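Local coordinates for protein putative adenosine kinase (Schistosoma mansoni, PDB 3VAS) that probably phosphorylates adenosine to AMP with ATP as phosphate donor, as a ribokinase-type (pfkB family) adenosine kinase, at residues Val27-Pro33 against Cys101-Ile107; Ala83-Val88 against Tyr183-Val188; Leu162-Glu168 against Cys192-Lys198. All coordinates share one frame; numbering follows the deposited sequence.

Contact 1 is the pairing of strands 27-40 and 101-107 in the central sheet. Contact 2, nearest the middle of the chain and about 8 Å from contact 1 between centres, sets helix 83-95 against the end of strand 181-185, the neighbour of strand 27-40; both contacts reach the bound adenosine. Contact 3 lies on the face of the sheet remote from helix 83-95, about 11 Å from contact 1 and 14 Å from contact 2 between centres, and joins helices 164-167 and 189-205. Along the chain contact 2 interlocks with both others, whereas contact 1 closes before contact 3 opens. Met30 packs on Leu162 and the Met196 backbone; the Met196 side chain touches Val188 and Ile184.

Contact 1. Residues Val27-Pro33 against Cys101-Ile107; sequences VFGMGNP and CSYVGCI. With ADN (adenosine), chain C.
Two neighbouring parallel strands of the central sheet of this ribokinase-type fold meet here, Val27 to Gly31 beside Cys101 to Val104, their axes 14° apart. Ser102 N gives a hydrogen bond to Val27 O and Ser102 O takes one from Gly29 N, each 2.7 Å long; Val104 continues the pattern with N to Gly29 O and O from Gly31 N. On one face Phe28 and Val104 meet, Val104 CG2 lying 3.6 Å from Phe28 CZ, with helix 170-178 packed over both. On the other face Val27 CB touches Cys101 SG at 3.7 Å, and the Tyr103 ring runs along the glycine-rich backbone of the first strand. With CG anti to the backbone N (chi1 180°), this ring reaches along Gly29 to Gly31, where Tyr103 OH lies 3.2 Å from Gly31 C and is hydrogen-bonded to a water, 2.8 Å away, that also makes a weak bond to Asn32 O; Pro33 CB comes in at the ring edge. Beyond the paired residues, Pro33 CG rests on Ile107 CG2 at 3.6 Å. One water donates to Gly31 O and accepts from Cys106 N, while another donates to both Pro33 O and Cys106 O. Asn32 ND2 donates a nearly straight bond (166°) to adenosine N1, 3.0 Å away, and Asn32 OD1 is tied to Thr191. This parallel pair of the ribokinase-type sheet thus brings a side chain into the adenosine pocket.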
# COMPACT_ATOMS: atom_id res chain seq x y z
N VAL A 27 -7.97 11.37 -7.70
CA VAL A 27 -7.24 10.53 -6.74
C VAL A 27 -5.74 10.76 -6.86
O VAL A 27 -5.18 10.67 -7.95
CB VAL A 27 -7.52 9.03 -6.98
CG1 VAL A 27 -6.68 8.17 -6.05
CG2 VAL A 27 -9.00 8.72 -6.82
N PHE A 28 -5.10 11.05 -5.74
CA PHE A 28 -3.66 11.29 -5.71
C PHE A 28 -2.95 10.32 -4.78
O PHE A 28 -3.39 10.10 -3.65
CB PHE A 28 -3.36 12.73 -5.26
CG PHE A 28 -1.89 13.05 -5.15
CD1 PHE A 28 -1.21 13.64 -6.21
CD2 PHE A 28 -1.19 12.77 -3.98
CE1 PHE A 28 0.14 13.93 -6.11
CE2 PHE A 28 0.16 13.05 -3.88
CZ PHE A 28 0.82 13.64 -4.94
N GLY A 29 -1.85 9.74 -5.25
CA GLY A 29 -0.99 8.95 -4.39
C GLY A 29 0.44 9.44 -4.44
O GLY A 29 0.89 9.96 -5.46
N MET A 30 1.16 9.29 -3.33
CA MET A 30 2.62 9.44 -3.34
C MET A 30 3.22 8.25 -2.63
O MET A 30 2.65 7.77 -1.65
CB MET A 30 3.07 10.76 -2.70
CG MET A 30 2.76 10.91 -1.22
SD MET A 30 3.67 12.27 -0.42
CE MET A 30 5.22 11.49 -0.03
N GLY A 31 4.35 7.75 -3.11
CA GLY A 31 4.95 6.58 -2.49
C GLY A 31 6.33 6.18 -2.97
O GLY A 31 7.08 6.98 -3.54
N ASN A 32 6.68 4.92 -2.71
CA ASN A 32 7.96 4.38 -3.12
C ASN A 32 7.80 3.47 -4.35
O ASN A 32 7.29 2.36 -4.24
CB ASN A 32 8.59 3.59 -1.96
CG ASN A 32 8.52 4.35 -0.64
OD1 ASN A 32 8.61 5.57 -0.61
ND2 ASN A 32 8.34 3.61 0.46
N PRO A 33 8.21 3.96 -5.52
CA PRO A 33 8.07 3.10 -6.70
C PRO A 33 9.23 2.12 -6.75
O PRO A 33 10.39 2.54 -6.77
CB PRO A 33 8.11 4.09 -7.87
CG PRO A 33 8.86 5.26 -7.36
CD PRO A 33 8.70 5.31 -5.86
N CYS A 101 -6.38 9.27 -11.87
CA CYS A 101 -5.42 9.10 -10.78
C CYS A 101 -4.07 9.76 -11.05
O CYS A 101 -3.61 9.82 -12.19
CB CYS A 101 -5.23 7.62 -10.44
SG CYS A 101 -6.69 6.79 -9.79
N SER A 102 -3.45 10.25 -9.97
CA SER A 102 -2.13 10.88 -10.03
C SER A 102 -1.19 10.18 -9.05
O SER A 102 -1.61 9.76 -7.97
CB SER A 102 -2.23 12.35 -9.62
OG SER A 102 -2.95 13.11 -10.58
N TYR A 103 0.07 10.06 -9.44
CA TYR A 103 1.08 9.45 -8.58
C TYR A 103 2.41 10.20 -8.61
O TYR A 103 2.89 10.61 -9.67
CB TYR A 103 1.31 7.98 -8.97
CG TYR A 103 2.35 7.27 -8.13
CD1 TYR A 103 2.00 6.69 -6.91
CD2 TYR A 103 3.67 7.17 -8.55
CE1 TYR A 103 2.95 6.03 -6.14
CE2 TYR A 103 4.63 6.51 -7.79
CZ TYR A 103 4.26 5.94 -6.59
OH TYR A 103 5.20 5.28 -5.82
N VAL A 104 3.01 10.34 -7.43
CA VAL A 104 4.32 10.95 -7.26
C VAL A 104 5.25 10.00 -6.49
O VAL A 104 4.87 9.47 -5.44
CB VAL A 104 4.22 12.28 -6.48
CG1 VAL A 104 5.61 12.77 -6.06
CG2 VAL A 104 3.49 13.33 -7.31
N GLY A 105 6.45 9.78 -7.02
CA GLY A 105 7.45 8.97 -6.35
C GLY A 105 8.83 9.27 -6.91
O GLY A 105 8.96 10.00 -7.90
N CYS A 106 9.87 8.71 -6.29
CA CYS A 106 11.23 8.94 -6.76
C CYS A 106 11.91 7.68 -7.30
O CYS A 106 12.10 6.70 -6.58
CB CYS A 106 12.10 9.58 -5.66
SG CYS A 106 13.75 10.08 -6.23
N ILE A 107 12.27 7.72 -8.58
CA ILE A 107 13.02 6.64 -9.21
C ILE A 107 14.43 7.12 -9.56
O ILE A 107 14.73 8.32 -9.50
CB ILE A 107 12.34 6.17 -10.51
CG1 ILE A 107 12.18 7.34 -11.49
CG2 ILE A 107 10.99 5.50 -10.22
CD1 ILE A 107 11.72 6.92 -12.89
O5' ADN C . 2.12 -5.45 -0.93
C5' ADN C . 3.16 -6.02 -1.73
C4' ADN C . 4.02 -4.96 -2.36
O4' ADN C . 4.69 -4.21 -1.33
C3' ADN C . 5.12 -5.44 -3.31
O3' ADN C . 4.76 -5.13 -4.66
C2' ADN C . 6.36 -4.61 -2.91
O2' ADN C . 7.01 -3.98 -3.98
C1' ADN C . 5.79 -3.59 -1.92
N9 ADN C . 6.73 -3.16 -0.89
C8 ADN C . 7.52 -3.93 -0.17
N7 ADN C . 8.30 -3.05 0.72
C5 ADN C . 7.91 -1.70 0.47
C6 ADN C . 8.32 -0.49 1.01
N6 ADN C . 9.33 -0.46 2.04
N1 ADN C . 7.75 0.70 0.56
C2 ADN C . 6.79 0.68 -0.42
N3 ADN C . 6.38 -0.51 -0.95
C4 ADN C . 6.97 -1.71 -0.49
O HOH W 1 9.65 7.70 -3.56
O HOH W 2 4.48 2.97 -4.34
O HOH W 3 12.81 3.92 -6.54

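Contact 2. Residues Ala83-Val88 against Tyr183-Val188; sequences ATLNTV and YIAGFV. With ADN (adenosine), chain C.
Ala83 and Phe187 meet beside the adenine: Ala83 CB sits at the edge of the phenyl ring, 3.5 Å from Phe187 CD1, while adenosine C6 lies over one face of that ring, displaced toward its rim. Ala83 also uses its backbone, N donating to adenosine N3 at 3.2 Å with an angle of 169°, and one helical turn on Asn86 ND2 donates to O3' of the ribose. Base and sugar are thus both held from the start of helix 83-95, and Asn86 ND2 is further bonded to Asp320. Behind this first shell, Ala185 N donates to Thr84 OG1 over 3.1 Å, a bond that joins the helix to the end of the strand. OG1 lies beside the backbone N of Thr84 (chi1 -58°), on the side of Ala185, while CG2, anti to that N, is turned to Tyr183; Thr84 CG2 packs 3.4 Å from Tyr183 O and at the edge of the Tyr183 ring. Farther along the helix, Thr87 CG2 stands over the centre of the same ring in a CH-pi contact, 3.5 Å from the centroid. A water in the plane of the Tyr183 ring bridges its hydroxyl to Thr87 OG1; those two groups are also bonded to Asn213 and to Asp320 O, respectively. Residues 83-88 of the helix run at 149° to residues 183-185 of the strand, with Tyr103 of strand 101-107 against Thr84, and with helix 318-330 against Thr87 and Tyr183.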
# COMPACT_ATOMS: atom_id res chain seq x y z
N ALA A 83 3.84 -0.40 -2.83
CA ALA A 83 2.51 -0.57 -2.26
C ALA A 83 1.51 0.50 -2.69
O ALA A 83 0.41 0.19 -3.14
CB ALA A 83 2.59 -0.65 -0.74
N THR A 84 1.90 1.77 -2.55
CA THR A 84 1.01 2.87 -2.90
C THR A 84 0.74 2.87 -4.40
O THR A 84 -0.40 3.07 -4.83
CB THR A 84 1.60 4.24 -2.50
OG1 THR A 84 1.85 4.27 -1.08
CG2 THR A 84 0.65 5.37 -2.87
N LEU A 85 1.78 2.64 -5.19
CA LEU A 85 1.66 2.63 -6.63
C LEU A 85 0.74 1.50 -7.11
O LEU A 85 -0.09 1.71 -7.99
CB LEU A 85 3.03 2.56 -7.31
CG LEU A 85 3.02 2.48 -8.84
CD1 LEU A 85 2.21 3.63 -9.46
CD2 LEU A 85 4.44 2.45 -9.42
N ASN A 86 0.88 0.31 -6.52
CA ASN A 86 -0.00 -0.81 -6.82
C ASN A 86 -1.48 -0.42 -6.65
O ASN A 86 -2.30 -0.64 -7.55
CB ASN A 86 0.30 -2.02 -5.91
CG ASN A 86 1.59 -2.74 -6.28
OD1 ASN A 86 2.17 -2.53 -7.34
ND2 ASN A 86 2.02 -3.63 -5.39
N THR A 87 -1.79 0.17 -5.50
CA THR A 87 -3.16 0.55 -5.17
C THR A 87 -3.70 1.63 -6.11
O THR A 87 -4.80 1.49 -6.65
CB THR A 87 -3.24 1.04 -3.71
OG1 THR A 87 -2.99 -0.06 -2.83
CG2 THR A 87 -4.62 1.61 -3.40
N VAL A 88 -2.93 2.69 -6.30
CA VAL A 88 -3.38 3.81 -7.11
C VAL A 88 -3.56 3.45 -8.58
O VAL A 88 -4.53 3.87 -9.22
CB VAL A 88 -2.44 5.02 -6.94
CG1 VAL A 88 -2.74 6.10 -7.99
CG2 VAL A 88 -2.56 5.57 -5.54
N TYR A 183 -4.43 8.44 -1.28
CA TYR A 183 -4.01 7.17 -0.73
C TYR A 183 -2.50 7.18 -0.53
O TYR A 183 -1.75 7.30 -1.50
CB TYR A 183 -4.39 6.00 -1.65
CG TYR A 183 -4.01 4.65 -1.07
CD1 TYR A 183 -4.83 4.01 -0.15
CD2 TYR A 183 -2.81 4.04 -1.42
CE1 TYR A 183 -4.48 2.78 0.40
CE2 TYR A 183 -2.45 2.81 -0.88
CZ TYR A 183 -3.28 2.19 0.03
OH TYR A 183 -2.92 0.97 0.56
N ILE A 184 -2.06 7.07 0.72
CA ILE A 184 -0.64 6.91 1.02
C ILE A 184 -0.43 5.76 2.00
O ILE A 184 -1.02 5.73 3.09
CB ILE A 184 -0.02 8.19 1.60
CG1 ILE A 184 -0.38 9.42 0.77
CG2 ILE A 184 1.50 8.04 1.68
CD1 ILE A 184 0.15 10.72 1.35
N ALA A 185 0.42 4.81 1.62
CA ALA A 185 0.76 3.68 2.48
C ALA A 185 1.71 4.11 3.60
O ALA A 185 2.46 5.08 3.45
CB ALA A 185 1.38 2.55 1.68
N GLY A 186 1.67 3.38 4.71
CA GLY A 186 2.55 3.65 5.83
C GLY A 186 4.02 3.58 5.46
O GLY A 186 4.85 4.22 6.09
N PHE A 187 4.32 2.79 4.42
CA PHE A 187 5.69 2.62 3.93
C PHE A 187 6.41 3.94 3.64
O PHE A 187 7.64 4.00 3.67
CB PHE A 187 5.69 1.78 2.66
CG PHE A 187 5.46 0.30 2.89
CD1 PHE A 187 4.53 -0.39 2.14
CD2 PHE A 187 6.20 -0.38 3.84
CE1 PHE A 187 4.33 -1.75 2.34
CE2 PHE A 187 6.00 -1.74 4.05
CZ PHE A 187 5.06 -2.42 3.30
N VAL A 188 5.64 4.98 3.34
CA VAL A 188 6.21 6.27 2.96
C VAL A 188 6.77 7.04 4.16
O VAL A 188 7.53 8.00 4.01
CB VAL A 188 5.19 7.11 2.17
CG1 VAL A 188 5.83 8.35 1.57
CG2 VAL A 188 4.59 6.26 1.06
O5' ADN C . 2.12 -5.45 -0.93
C5' ADN C . 3.16 -6.02 -1.73
C4' ADN C . 4.02 -4.96 -2.36
O4' ADN C . 4.69 -4.21 -1.33
C3' ADN C . 5.12 -5.44 -3.31
O3' ADN C . 4.76 -5.13 -4.66
C2' ADN C . 6.36 -4.61 -2.91
O2' ADN C . 7.01 -3.98 -3.98
C1' ADN C . 5.79 -3.59 -1.92
N9 ADN C . 6.73 -3.16 -0.89
C8 ADN C . 7.52 -3.93 -0.17
N7 ADN C . 8.30 -3.05 0.72
C5 ADN C . 7.91 -1.70 0.47
C6 ADN C . 8.32 -0.49 1.01
N6 ADN C . 9.33 -0.46 2.04
N1 ADN C . 7.75 0.70 0.56
C2 ADN C . 6.79 0.68 -0.42
N3 ADN C . 6.38 -0.51 -0.95
C4 ADN C . 6.97 -1.71 -0.49
O HOH W 4 -1.05 -0.43 -0.64

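Contact 3. Residues Leu162-Glu168 against Cys192-Lys198; sequences LSLAHIE and CYEGMLK
Glu194 OE2 takes a hydrogen bond from Leu164 N, 3.2 Å long with an angle of 153° at the hydrogen, and so ties the first turn of helix 164-167 to helix 189-205. Both helices belong to the layer packed on one side of the central sheet of the ribokinase-type fold. The N-H comes from above the carboxylate plane, 48° out of it, and Leu164 CB lies close to the same oxygen. Glu194 CG sits between the backbone N and the carbonyl carbon (chi1 48°), and the chain then extends across to Leu164. The short helix has a cap of its own: Ser163, at the N-cap position, accepts from His166 N through OG. Glu194 therefore adds a bond from the neighbouring helix at an N-terminus where backbone N-H groups lack partners in a preceding turn, a setting likely to favour its charged form.

Beneath this polar edge the packing is apolar. Gly195, without a side chain, lets two residues come down on its backbone: Leu164 CD1 and Ile167 CD1 each lie 3.8 Å from Gly195 CA. Ile167 CD1 also touches Cys192 SG, and Leu162 CD2 meets Cys192 CB at 3.7 Å. Met30 of strand 27-40 lies against Leu162, Ile167 and Cys192, closing this small core from the sheet.

At the far end, partly open to solvent, the extended Lys198 chain crosses Leu164 at about a right angle, with its CD against Leu164 CD1. Trp173 makes a cation-pi contact with Lys198. The amine ends in a salt bridge to Glu168, whose hydrogen bond is weak, with Lys198 NZ 3.2 Å from Glu168 OE2.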
# COMPACT_ATOMS: atom_id res chain seq x y z
N LEU A 162 12.89 11.09 -2.32
CA LEU A 162 11.65 11.84 -2.49
C LEU A 162 11.59 12.97 -1.47
O LEU A 162 11.69 12.72 -0.26
CB LEU A 162 10.44 10.93 -2.35
CG LEU A 162 9.07 11.60 -2.40
CD1 LEU A 162 8.78 12.18 -3.78
CD2 LEU A 162 8.00 10.61 -1.98
N SER A 163 11.46 14.20 -1.95
CA SER A 163 11.58 15.36 -1.07
C SER A 163 10.37 16.26 -1.09
O SER A 163 9.59 16.26 -2.04
CB SER A 163 12.82 16.17 -1.44
OG SER A 163 12.68 16.74 -2.72
N LEU A 164 10.23 17.05 -0.04
CA LEU A 164 9.18 18.05 0.04
C LEU A 164 9.37 19.10 -1.05
O LEU A 164 8.40 19.65 -1.57
CB LEU A 164 9.20 18.71 1.43
CG LEU A 164 8.02 19.60 1.82
CD1 LEU A 164 6.70 18.87 1.64
CD2 LEU A 164 8.18 20.07 3.26
N ALA A 165 10.63 19.35 -1.41
CA ALA A 165 10.96 20.30 -2.47
C ALA A 165 10.35 19.90 -3.81
O ALA A 165 9.89 20.75 -4.57
CB ALA A 165 12.47 20.46 -2.61
N HIS A 166 10.35 18.60 -4.11
CA HIS A 166 9.81 18.12 -5.38
C HIS A 166 8.29 18.17 -5.36
O HIS A 166 7.66 18.52 -6.35
CB HIS A 166 10.28 16.70 -5.65
CG HIS A 166 9.55 16.03 -6.77
ND1 HIS A 166 9.83 16.29 -8.10
CD2 HIS A 166 8.54 15.13 -6.77
CE1 HIS A 166 9.03 15.57 -8.86
NE2 HIS A 166 8.24 14.86 -8.08
N ILE A 167 7.73 17.82 -4.21
CA ILE A 167 6.28 17.82 -4.02
C ILE A 167 5.71 19.24 -4.07
O ILE A 167 4.59 19.44 -4.54
CB ILE A 167 5.93 17.14 -2.68
CG1 ILE A 167 6.33 15.66 -2.73
CG2 ILE A 167 4.45 17.27 -2.36
CD1 ILE A 167 6.25 14.96 -1.39
N GLU A 168 6.49 20.22 -3.63
CA GLU A 168 6.01 21.59 -3.54
C GLU A 168 6.20 22.41 -4.82
O GLU A 168 5.82 23.58 -4.87
CB GLU A 168 6.64 22.31 -2.35
CG GLU A 168 6.12 21.83 -1.00
CD GLU A 168 6.71 22.61 0.16
OE1 GLU A 168 7.88 23.03 0.08
OE2 GLU A 168 5.99 22.80 1.17
N CYS A 192 9.61 9.75 3.00
CA CYS A 192 9.26 11.17 2.94
C CYS A 192 8.10 11.53 3.86
O CYS A 192 7.03 11.93 3.41
CB CYS A 192 8.91 11.56 1.50
SG CYS A 192 8.77 13.33 1.24
N TYR A 193 8.33 11.39 5.16
CA TYR A 193 7.29 11.68 6.13
C TYR A 193 6.80 13.13 6.04
O TYR A 193 5.61 13.40 6.19
CB TYR A 193 7.75 11.36 7.55
CG TYR A 193 6.63 11.52 8.54
CD1 TYR A 193 5.49 10.73 8.46
CD2 TYR A 193 6.69 12.48 9.55
CE1 TYR A 193 4.45 10.88 9.35
CE2 TYR A 193 5.66 12.64 10.45
CZ TYR A 193 4.54 11.83 10.35
OH TYR A 193 3.51 11.99 11.24
N GLU A 194 7.73 14.04 5.79
CA GLU A 194 7.42 15.46 5.68
C GLU A 194 6.38 15.75 4.59
O GLU A 194 5.46 16.53 4.78
CB GLU A 194 8.71 16.28 5.46
CG GLU A 194 9.62 15.73 4.35
CD GLU A 194 10.79 16.67 4.00
OE1 GLU A 194 11.10 17.57 4.82
OE2 GLU A 194 11.38 16.50 2.91
N GLY A 195 6.55 15.11 3.43
CA GLY A 195 5.61 15.28 2.34
C GLY A 195 4.25 14.68 2.64
O GLY A 195 3.22 15.31 2.40
N MET A 196 4.23 13.46 3.17
CA MET A 196 2.95 12.82 3.44
C MET A 196 2.20 13.54 4.57
O MET A 196 0.98 13.60 4.56
CB MET A 196 3.11 11.32 3.71
CG MET A 196 3.82 10.96 4.98
SD MET A 196 4.21 9.20 5.05
CE MET A 196 2.58 8.48 5.19
N LEU A 197 2.94 14.11 5.51
CA LEU A 197 2.34 14.89 6.58
C LEU A 197 1.72 16.18 6.03
O LEU A 197 0.62 16.57 6.41
CB LEU A 197 3.37 15.23 7.67
CG LEU A 197 2.81 15.94 8.90
CD1 LEU A 197 1.65 15.15 9.50
CD2 LEU A 197 3.89 16.17 9.95
N LYS A 198 2.45 16.83 5.13
CA LYS A 198 1.96 18.05 4.50
C LYS A 198 0.67 17.78 3.73
O LYS A 198 -0.29 18.54 3.84
CB LYS A 198 3.01 18.65 3.57
CG LYS A 198 2.78 20.13 3.31
CD LYS A 198 3.29 20.58 1.94
CE LYS A 198 2.85 22.01 1.65
NZ LYS A 198 3.01 22.40 0.22